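Local coordinates for peptidoglycan recognition protein-LC isoform LCx (Drosophila melanogaster, PDB 2F2L) that binds a muropeptide fragment of peptidoglycan through its extracellular amidase-like domain and probably serves in the recognition of bacteria, at residues B[22-27]-B[130-135]; B[99-104]-B[113-118]. One frame throughout, in Å; residues are numbered along the deposited sequence.

From the N terminus the chain first runs through 22-27, which opens strand 25-32, and contact 1 is completed only when 130-135 returns beside it, closing a loop of 102 residues. Contact 2 is local by comparison: 99-104, at the end of strand 97-101, meets 113-118, near the start of helix 112-127, after eight intervening residues. It lies wholly within the larger loop, so the two nest and do not cross. Helix 112-127 then leads into strand 131-132, and strands 25-32 and 97-101 are neighbours in one mixed sheet. Contact 1 pairs the start of strand 25-32 with the short strand 131-132, while contact 2 lays the helix on the sheet; their centres lie about 20 Å apart.

Contact 1 (B[22-27]-B[130-135]); sequences QLPINR and KLTTNY. With SO4 (sulfate ion), chain F.
With CG anti to its carbonyl carbon (chi1 -56°) and the chain bent again at chi2, K130 carries its methylenes obliquely across L23, where CD of K130 lies 3.8 Å from CD1 of L23. Beyond this apolar crossing, the ammonium group of K130 forms a salt bridge with D83. T132 has its hydroxyl between backbone N and carbonyl carbon (chi1 54°), which places CG2 toward the proline ring: CG2 of T132 is 3.9 Å from CG of P24, and the two side chains meet at about a right angle. A cis peptide bond precedes P24, just before the chain enters strand 25-32.

I25 and L131 form a parallel beta bridge flanked by two backbone hydrogen bonds. I25 N donates to K130 O at 2.7 Å, nearly straight at 169°, and T132 N donates to I25 O at 2.9 Å. The same I25 oxygen also receives a CA-H...O contact from L131. After this short pairing the chain turns a corner through a type I beta turn, T132 to Y135, and enters strand 135-139, the outermost strand on that side of the mixed sheet within this chain of the amidase-type domain. N26 continues the pairing there through backbone bonding with R136.

On the buried face, CG2 of I25 comes within 4.2 Å of CD2 of L131, and I97 touches both side chains. CD1 of L131 lies over one face of the Y135 ring, 4.1 Å above its plane and offset toward the rim; L122 of helix 112-127 touches both residues. At the exposed margin a water donates to N134 O and weakly accepts from N26 ND2. R27, whose CB points away from 130-135, hydrogen-bonds through NH2 to O3 of a sulfate ion, probably from the crystallisation liquor, at 3.2 Å.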
ATOM      1  N   GLN B  22      17.239 -16.870 -19.538  1.00 19.18           N
ATOM      2  CA  GLN B  22      18.249 -17.908 -19.745  1.00 19.29           C
ATOM      3  C   GLN B  22      18.362 -18.686 -18.438  1.00 19.22           C
ATOM      4  O   GLN B  22      18.593 -18.100 -17.362  1.00 19.15           O
ATOM      5  CB  GLN B  22      19.605 -17.309 -20.139  1.00 19.54           C
ATOM      6  CG  GLN B  22      20.709 -18.362 -20.368  1.00 20.09           C
ATOM      7  CD  GLN B  22      21.608 -18.066 -21.569  1.00 20.90           C
ATOM      8  OE1 GLN B  22      21.549 -16.985 -22.161  1.00 24.45           O
ATOM      9  NE2 GLN B  22      22.440 -19.039 -21.941  1.00 21.97           N
ATOM     10  N   LEU B  23      18.145 -19.994 -18.528  1.00 18.82           N
ATOM     11  CA  LEU B  23      18.257 -20.877 -17.385  1.00 18.79           C
ATOM     12  C   LEU B  23      19.600 -21.603 -17.478  1.00 18.61           C
ATOM     13  O   LEU B  23      20.112 -21.799 -18.579  1.00 17.85           O
ATOM     14  CB  LEU B  23      17.102 -21.878 -17.372  1.00 18.88           C
ATOM     15  CG  LEU B  23      15.671 -21.323 -17.325  1.00 18.68           C
ATOM     16  CD1 LEU B  23      14.665 -22.469 -17.508  1.00 18.58           C
ATOM     17  CD2 LEU B  23      15.404 -20.593 -16.039  1.00 19.28           C
ATOM     18  N   PRO B  24      20.183 -21.993 -16.327  1.00 18.69           N
ATOM     19  CA  PRO B  24      19.725 -21.767 -14.947  1.00 18.81           C
ATOM     20  C   PRO B  24      19.987 -20.349 -14.456  1.00 18.56           C
ATOM     21  O   PRO B  24      20.882 -19.687 -14.951  1.00 18.29           O
ATOM     22  CB  PRO B  24      20.564 -22.760 -14.133  1.00 18.87           C
ATOM     23  CG  PRO B  24      21.817 -22.935 -14.934  1.00 18.88           C
ATOM     24  CD  PRO B  24      21.436 -22.775 -16.371  1.00 18.65           C
ATOM     25  N   ILE B  25      19.205 -19.902 -13.483  1.00 18.65           N
ATOM     26  CA  ILE B  25      19.329 -18.557 -12.932  1.00 18.83           C
ATOM     27  C   ILE B  25      20.134 -18.650 -11.650  1.00 18.64           C
ATOM     28  O   ILE B  25      19.924 -19.567 -10.856  1.00 18.78           O
ATOM     29  CB  ILE B  25      17.921 -17.971 -12.636  1.00 19.00           C
ATOM     30  CG1 ILE B  25      17.202 -17.656 -13.945  1.00 18.93           C
ATOM     31  CG2 ILE B  25      17.986 -16.724 -11.751  1.00 19.05           C
ATOM     32  CD1 ILE B  25      15.712 -17.788 -13.819  1.00 19.44           C
ATOM     33  N   ASN B  26      21.063 -17.729 -11.429  1.00 18.58           N
ATOM     34  CA  ASN B  26      21.846 -17.808 -10.198  1.00 18.83           C
ATOM     35  C   ASN B  26      21.733 -16.601  -9.272  1.00 18.37           C
ATOM     36  O   ASN B  26      22.624 -16.354  -8.460  1.00 17.85           O
ATOM     37  CB  ASN B  26      23.300 -18.188 -10.494  1.00 19.58           C
ATOM     38  CG  ASN B  26      24.183 -17.021 -10.684  1.00 20.58           C
ATOM     39  OD1 ASN B  26      23.912 -16.147 -11.521  1.00 23.82           O
ATOM     40  ND2 ASN B  26      25.269 -16.981  -9.904  1.00 19.04           N
ATOM     41  N   ARG B  27      20.605 -15.898  -9.367  1.00 17.80           N
ATOM     42  CA  ARG B  27      20.277 -14.799  -8.447  1.00 18.03           C
ATOM     43  C   ARG B  27      18.836 -14.938  -7.980  1.00 17.27           C
ATOM     44  O   ARG B  27      17.945 -15.163  -8.795  1.00 16.80           O
ATOM     45  CB  ARG B  27      20.473 -13.454  -9.159  1.00 18.11           C
ATOM     46  CG  ARG B  27      20.202 -12.227  -8.326  1.00 18.54           C
ATOM     47  CD  ARG B  27      20.316 -10.932  -9.170  1.00 19.74           C
ATOM     48  NE  ARG B  27      21.560 -10.866  -9.931  1.00 21.12           N
ATOM     49  CZ  ARG B  27      21.694 -10.387 -11.175  1.00 21.55           C
ATOM     50  NH1 ARG B  27      20.644  -9.947 -11.878  1.00 21.56           N
ATOM     51  NH2 ARG B  27      22.897 -10.370 -11.734  1.00 19.71           N
ATOM     52  N   LYS B 130      16.212 -24.755 -12.470  1.00 19.32           N
ATOM     53  CA  LYS B 130      15.806 -23.385 -12.748  1.00 19.59           C
ATOM     54  C   LYS B 130      16.806 -22.452 -12.100  1.00 19.55           C
ATOM     55  O   LYS B 130      17.058 -21.356 -12.609  1.00 19.83           O
ATOM     56  CB  LYS B 130      14.395 -23.096 -12.234  1.00 19.42           C
ATOM     57  CG  LYS B 130      13.327 -24.036 -12.777  1.00 19.32           C
ATOM     58  CD  LYS B 130      13.154 -23.928 -14.301  1.00 18.49           C
ATOM     59  CE  LYS B 130      11.974 -24.765 -14.760  1.00 18.59           C
ATOM     60  NZ  LYS B 130      11.495 -24.408 -16.136  1.00 18.61           N
ATOM     61  N   LEU B 131      17.372 -22.904 -10.978  1.00 19.76           N
ATOM     62  CA  LEU B 131      18.401 -22.176 -10.251  1.00 19.86           C
ATOM     63  C   LEU B 131      19.706 -22.963 -10.263  1.00 19.89           C
ATOM     64  O   LEU B 131      19.693 -24.172 -10.184  1.00 19.47           O
ATOM     65  CB  LEU B 131      17.990 -21.975  -8.785  1.00 19.65           C
ATOM     66  CG  LEU B 131      16.818 -21.059  -8.436  1.00 19.59           C
ATOM     67  CD1 LEU B 131      16.512 -21.157  -6.921  1.00 17.84           C
ATOM     68  CD2 LEU B 131      17.124 -19.641  -8.825  1.00 19.30           C
ATOM     69  N   THR B 132      20.830 -22.260 -10.311  1.00 20.16           N
ATOM     70  CA  THR B 132      22.122 -22.888 -10.132  1.00 20.38           C
ATOM     71  C   THR B 132      22.227 -23.479  -8.726  1.00 20.68           C
ATOM     72  O   THR B 132      21.545 -23.028  -7.790  1.00 20.05           O
ATOM     73  CB  THR B 132      23.258 -21.888 -10.286  1.00 20.50           C
ATOM     74  OG1 THR B 132      23.031 -20.788  -9.394  1.00 20.82           O
ATOM     75  CG2 THR B 132      23.356 -21.383 -11.722  1.00 20.58           C
ATOM     76  N   THR B 133      23.094 -24.482  -8.603  1.00 20.55           N
ATOM     77  CA  THR B 133      23.422 -25.113  -7.330  1.00 20.66           C
ATOM     78  C   THR B 133      24.028 -24.096  -6.350  1.00 20.84           C
ATOM     79  O   THR B 133      23.785 -24.176  -5.146  1.00 21.23           O
ATOM     80  CB  THR B 133      24.408 -26.301  -7.560  1.00 21.01           C
ATOM     81  OG1 THR B 133      23.744 -27.337  -8.307  1.00 20.93           O
ATOM     82  CG2 THR B 133      24.904 -26.874  -6.247  1.00 21.32           C
ATOM     83  N   ASN B 134      24.789 -23.127  -6.864  1.00 20.47           N
ATOM     84  CA  ASN B 134      25.396 -22.089  -6.015  1.00 20.41           C
ATOM     85  C   ASN B 134      24.789 -20.679  -6.201  1.00 20.07           C
ATOM     86  O   ASN B 134      25.516 -19.668  -6.201  1.00 19.89           O
ATOM     87  CB  ASN B 134      26.916 -22.063  -6.230  1.00 20.57           C
ATOM     88  CG  ASN B 134      27.308 -21.859  -7.693  1.00 22.24           C
ATOM     89  OD1 ASN B 134      26.468 -21.926  -8.601  1.00 24.63           O
ATOM     90  ND2 ASN B 134      28.597 -21.618  -7.926  1.00 23.15           N
ATOM     91  N   TYR B 135      23.464 -20.610  -6.329  1.00 19.47           N
ATOM     92  CA  TYR B 135      22.779 -19.334  -6.540  1.00 19.41           C
ATOM     93  C   TYR B 135      23.032 -18.382  -5.381  1.00 19.20           C
ATOM     94  O   TYR B 135      23.166 -18.809  -4.229  1.00 19.16           O
ATOM     95  CB  TYR B 135      21.274 -19.532  -6.740  1.00 19.65           C
ATOM     96  CG  TYR B 135      20.540 -19.971  -5.494  1.00 20.57           C
ATOM     97  CD1 TYR B 135      20.087 -19.031  -4.555  1.00 19.64           C
ATOM     98  CD2 TYR B 135      20.296 -21.318  -5.240  1.00 19.31           C
ATOM     99  CE1 TYR B 135      19.415 -19.432  -3.394  1.00 19.50           C
ATOM    100  CE2 TYR B 135      19.624 -21.726  -4.084  1.00 20.66           C
ATOM    101  CZ  TYR B 135      19.185 -20.774  -3.167  1.00 20.22           C
ATOM    102  OH  TYR B 135      18.534 -21.175  -2.024  1.00 20.07           O
TER
HETATM  103  S   SO4 F 501      23.860  -7.608 -13.903  1.00 92.71           S
HETATM  104  O1  SO4 F 501      23.447  -6.212 -14.060  1.00 91.84           O
HETATM  105  O2  SO4 F 501      25.038  -7.889 -14.727  1.00 92.18           O
HETATM  106  O3  SO4 F 501      22.770  -8.489 -14.330  1.00 92.23           O
HETATM  107  O4  SO4 F 501      24.197  -7.847 -12.501  1.00 91.79           O
HETATM  108  O   HOH W   1      27.283 -17.972  -7.654  1.00 48.56           O

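Contact 2 (B[99-104]-B[113-118]); sequences ISFIGT and RQLEAC
F101 reaches from the strand into the first turns of the helix, its ring packed against Q114, L115 and C118. The tight part runs along the ring from CD2 of F101, 3.6 Å from CD of Q114, to CZ and CE1, which meet CB and SG of C118. The C118 sulfur, anti to its own backbone N (chi1 -175°), makes an oblique sulfur-aromatic contact, 4.7 Å from the F101 ring centroid. Q114 stretches out beyond CG and passes obliquely beside the ring, its amide plane turned 46° from the ring plane. Its NE2 donates to I102 O at 3.0 Å, with the acceptor close to the Q114 amide plane, and also to V70 O; these two bonds fix the rotation of the buried amide.

Elsewhere the packing is looser. I99 CG2 approaches C118 SG only to 4.4 Å, a wider but still buried contact. Toward solvent, the partly exposed L115, whose CB points away, brings just CD2 back to the ring, 4.0 Å from F101 CE2.

The axes of strand segment 99-101 and helix segment 113-118 run nearly antiparallel and approach to 10.4 Å, the helix packing against the mixed sheet. I30 of strand 25-32 and L153 of helix 151-157 also touch F101, while I156 of that helix meets L115.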
ATOM      1  N   ILE B  99      11.030 -13.493  -5.281  1.00 19.25           N
ATOM      2  CA  ILE B  99      10.066 -14.138  -4.401  1.00 19.72           C
ATOM      3  C   ILE B  99       9.652 -13.115  -3.322  1.00 19.69           C
ATOM      4  O   ILE B  99      10.501 -12.513  -2.658  1.00 19.13           O
ATOM      5  CB  ILE B  99      10.691 -15.378  -3.727  1.00 19.31           C
ATOM      6  CG1 ILE B  99      11.151 -16.385  -4.790  1.00 19.14           C
ATOM      7  CG2 ILE B  99       9.726 -16.004  -2.754  1.00 19.40           C
ATOM      8  CD1 ILE B  99      12.080 -17.433  -4.268  1.00 20.26           C
ATOM      9  N   SER B 100       8.350 -12.884  -3.195  1.00 19.72           N
ATOM     10  CA  SER B 100       7.843 -11.934  -2.209  1.00 19.92           C
ATOM     11  C   SER B 100       7.125 -12.654  -1.090  1.00 19.70           C
ATOM     12  O   SER B 100       6.252 -13.489  -1.353  1.00 19.76           O
ATOM     13  CB  SER B 100       6.889 -10.937  -2.864  1.00 20.28           C
ATOM     14  OG  SER B 100       6.669  -9.825  -1.997  1.00 21.72           O
ATOM     15  N   PHE B 101       7.472 -12.336   0.156  1.00 19.18           N
ATOM     16  CA  PHE B 101       6.696 -12.829   1.304  1.00 19.19           C
ATOM     17  C   PHE B 101       5.469 -11.940   1.446  1.00 19.41           C
ATOM     18  O   PHE B 101       5.603 -10.705   1.477  1.00 18.80           O
ATOM     19  CB  PHE B 101       7.513 -12.781   2.595  1.00 19.51           C
ATOM     20  CG  PHE B 101       8.480 -13.926   2.748  1.00 19.74           C
ATOM     21  CD1 PHE B 101       9.462 -14.170   1.782  1.00 19.96           C
ATOM     22  CD2 PHE B 101       8.436 -14.742   3.870  1.00 18.95           C
ATOM     23  CE1 PHE B 101      10.365 -15.234   1.916  1.00 18.34           C
ATOM     24  CE2 PHE B 101       9.348 -15.805   4.017  1.00 19.91           C
ATOM     25  CZ  PHE B 101      10.321 -16.036   3.028  1.00 17.92           C
ATOM     26  N   ILE B 102       4.286 -12.557   1.499  1.00 19.01           N
ATOM     27  CA  ILE B 102       3.046 -11.809   1.613  1.00 19.13           C
ATOM     28  C   ILE B 102       2.967 -11.294   3.044  1.00 19.17           C
ATOM     29  O   ILE B 102       2.951 -12.091   4.014  1.00 18.30           O
ATOM     30  CB  ILE B 102       1.811 -12.662   1.273  1.00 19.00           C
ATOM     31  CG1 ILE B 102       1.896 -13.214  -0.155  1.00 18.86           C
ATOM     32  CG2 ILE B 102       0.538 -11.829   1.411  1.00 19.90           C
ATOM     33  CD1 ILE B 102       0.745 -14.180  -0.509  1.00 20.32           C
ATOM     34  N   GLY B 103       2.946  -9.965   3.167  1.00 19.01           N
ATOM     35  CA  GLY B 103       2.912  -9.307   4.455  1.00 18.66           C
ATOM     36  C   GLY B 103       3.908  -8.181   4.565  1.00 18.79           C
ATOM     37  O   GLY B 103       4.506  -7.762   3.578  1.00 18.46           O
ATOM     38  N   THR B 104       4.067  -7.702   5.796  1.00 18.52           N
ATOM     39  CA  THR B 104       4.988  -6.638   6.144  1.00 18.57           C
ATOM     40  C   THR B 104       5.851  -7.117   7.305  1.00 18.79           C
ATOM     41  O   THR B 104       5.319  -7.344   8.409  1.00 17.92           O
ATOM     42  CB  THR B 104       4.222  -5.347   6.565  1.00 18.39           C
ATOM     43  OG1 THR B 104       3.369  -4.921   5.497  1.00 18.15           O
ATOM     44  CG2 THR B 104       5.188  -4.215   6.907  1.00 18.31           C
ATOM     45  N   ARG B 113       5.513 -21.532   8.743  1.00 19.28           N
ATOM     46  CA  ARG B 113       5.059 -22.124   7.480  1.00 20.24           C
ATOM     47  C   ARG B 113       5.552 -21.360   6.269  1.00 20.13           C
ATOM     48  O   ARG B 113       5.934 -21.955   5.255  1.00 19.86           O
ATOM     49  CB  ARG B 113       3.524 -22.249   7.474  1.00 20.80           C
ATOM     50  CG  ARG B 113       3.065 -23.476   8.206  1.00 21.59           C
ATOM     51  CD  ARG B 113       1.658 -23.380   8.752  1.00 22.79           C
ATOM     52  NE  ARG B 113       0.643 -23.402   7.711  1.00 24.69           N
ATOM     53  CZ  ARG B 113      -0.435 -24.191   7.662  1.00 23.13           C
ATOM     54  NH1 ARG B 113      -0.702 -25.107   8.590  1.00 22.36           N
ATOM     55  NH2 ARG B 113      -1.276 -24.038   6.646  1.00 22.29           N
ATOM     56  N   GLN B 114       5.595 -20.037   6.393  1.00 20.16           N
ATOM     57  CA  GLN B 114       6.055 -19.170   5.313  1.00 19.84           C
ATOM     58  C   GLN B 114       7.541 -19.403   5.031  1.00 20.02           C
ATOM     59  O   GLN B 114       7.979 -19.528   3.855  1.00 19.92           O
ATOM     60  CB  GLN B 114       5.787 -17.716   5.708  1.00 20.79           C
ATOM     61  CG  GLN B 114       5.500 -16.788   4.604  1.00 21.12           C
ATOM     62  CD  GLN B 114       5.083 -15.418   5.079  1.00 19.11           C
ATOM     63  OE1 GLN B 114       5.223 -15.079   6.250  1.00 20.03           O
ATOM     64  NE2 GLN B 114       4.580 -14.605   4.149  1.00 16.97           N
ATOM     65  N   LEU B 115       8.329 -19.488   6.098  1.00 19.87           N
ATOM     66  CA  LEU B 115       9.760 -19.752   5.964  1.00 20.03           C
ATOM     67  C   LEU B 115      10.004 -21.148   5.371  1.00 20.20           C
ATOM     68  O   LEU B 115      10.806 -21.310   4.457  1.00 20.96           O
ATOM     69  CB  LEU B 115      10.455 -19.601   7.320  1.00 19.96           C
ATOM     70  CG  LEU B 115      10.574 -18.166   7.828  1.00 21.27           C
ATOM     71  CD1 LEU B 115      10.994 -18.126   9.294  1.00 20.66           C
ATOM     72  CD2 LEU B 115      11.551 -17.343   6.973  1.00 21.23           C
ATOM     73  N   GLU B 116       9.281 -22.146   5.870  1.00 20.28           N
ATOM     74  CA  GLU B 116       9.366 -23.505   5.330  1.00 20.01           C
ATOM     75  C   GLU B 116       9.015 -23.557   3.831  1.00 19.74           C
ATOM     76  O   GLU B 116       9.735 -24.190   3.041  1.00 18.98           O
ATOM     77  CB  GLU B 116       8.501 -24.469   6.156  1.00 20.67           C
ATOM     78  CG  GLU B 116       9.158 -24.858   7.504  1.00 21.02           C
ATOM     79  CD  GLU B 116       8.270 -25.668   8.420  1.00 21.74           C
ATOM     80  OE1 GLU B 116       7.066 -25.855   8.121  1.00 24.70           O
ATOM     81  OE2 GLU B 116       8.793 -26.117   9.464  1.00 25.25           O
ATOM     82  N   ALA B 117       7.946 -22.872   3.432  1.00 19.17           N
ATOM     83  CA  ALA B 117       7.537 -22.825   2.010  1.00 18.99           C
ATOM     84  C   ALA B 117       8.635 -22.250   1.108  1.00 18.75           C
ATOM     85  O   ALA B 117       8.918 -22.780   0.041  1.00 20.17           O
ATOM     86  CB  ALA B 117       6.267 -22.016   1.847  1.00 18.75           C
ATOM     87  N   CYS B 118       9.244 -21.162   1.537  1.00 18.89           N
ATOM     88  CA  CYS B 118      10.296 -20.517   0.759  1.00 18.93           C
ATOM     89  C   CYS B 118      11.532 -21.417   0.635  1.00 18.93           C
ATOM     90  O   CYS B 118      12.158 -21.484  -0.420  1.00 18.54           O
ATOM     91  CB  CYS B 118      10.661 -19.182   1.391  1.00 18.52           C
ATOM     92  SG  CYS B 118      11.829 -18.228   0.450  1.00 18.96           S
TER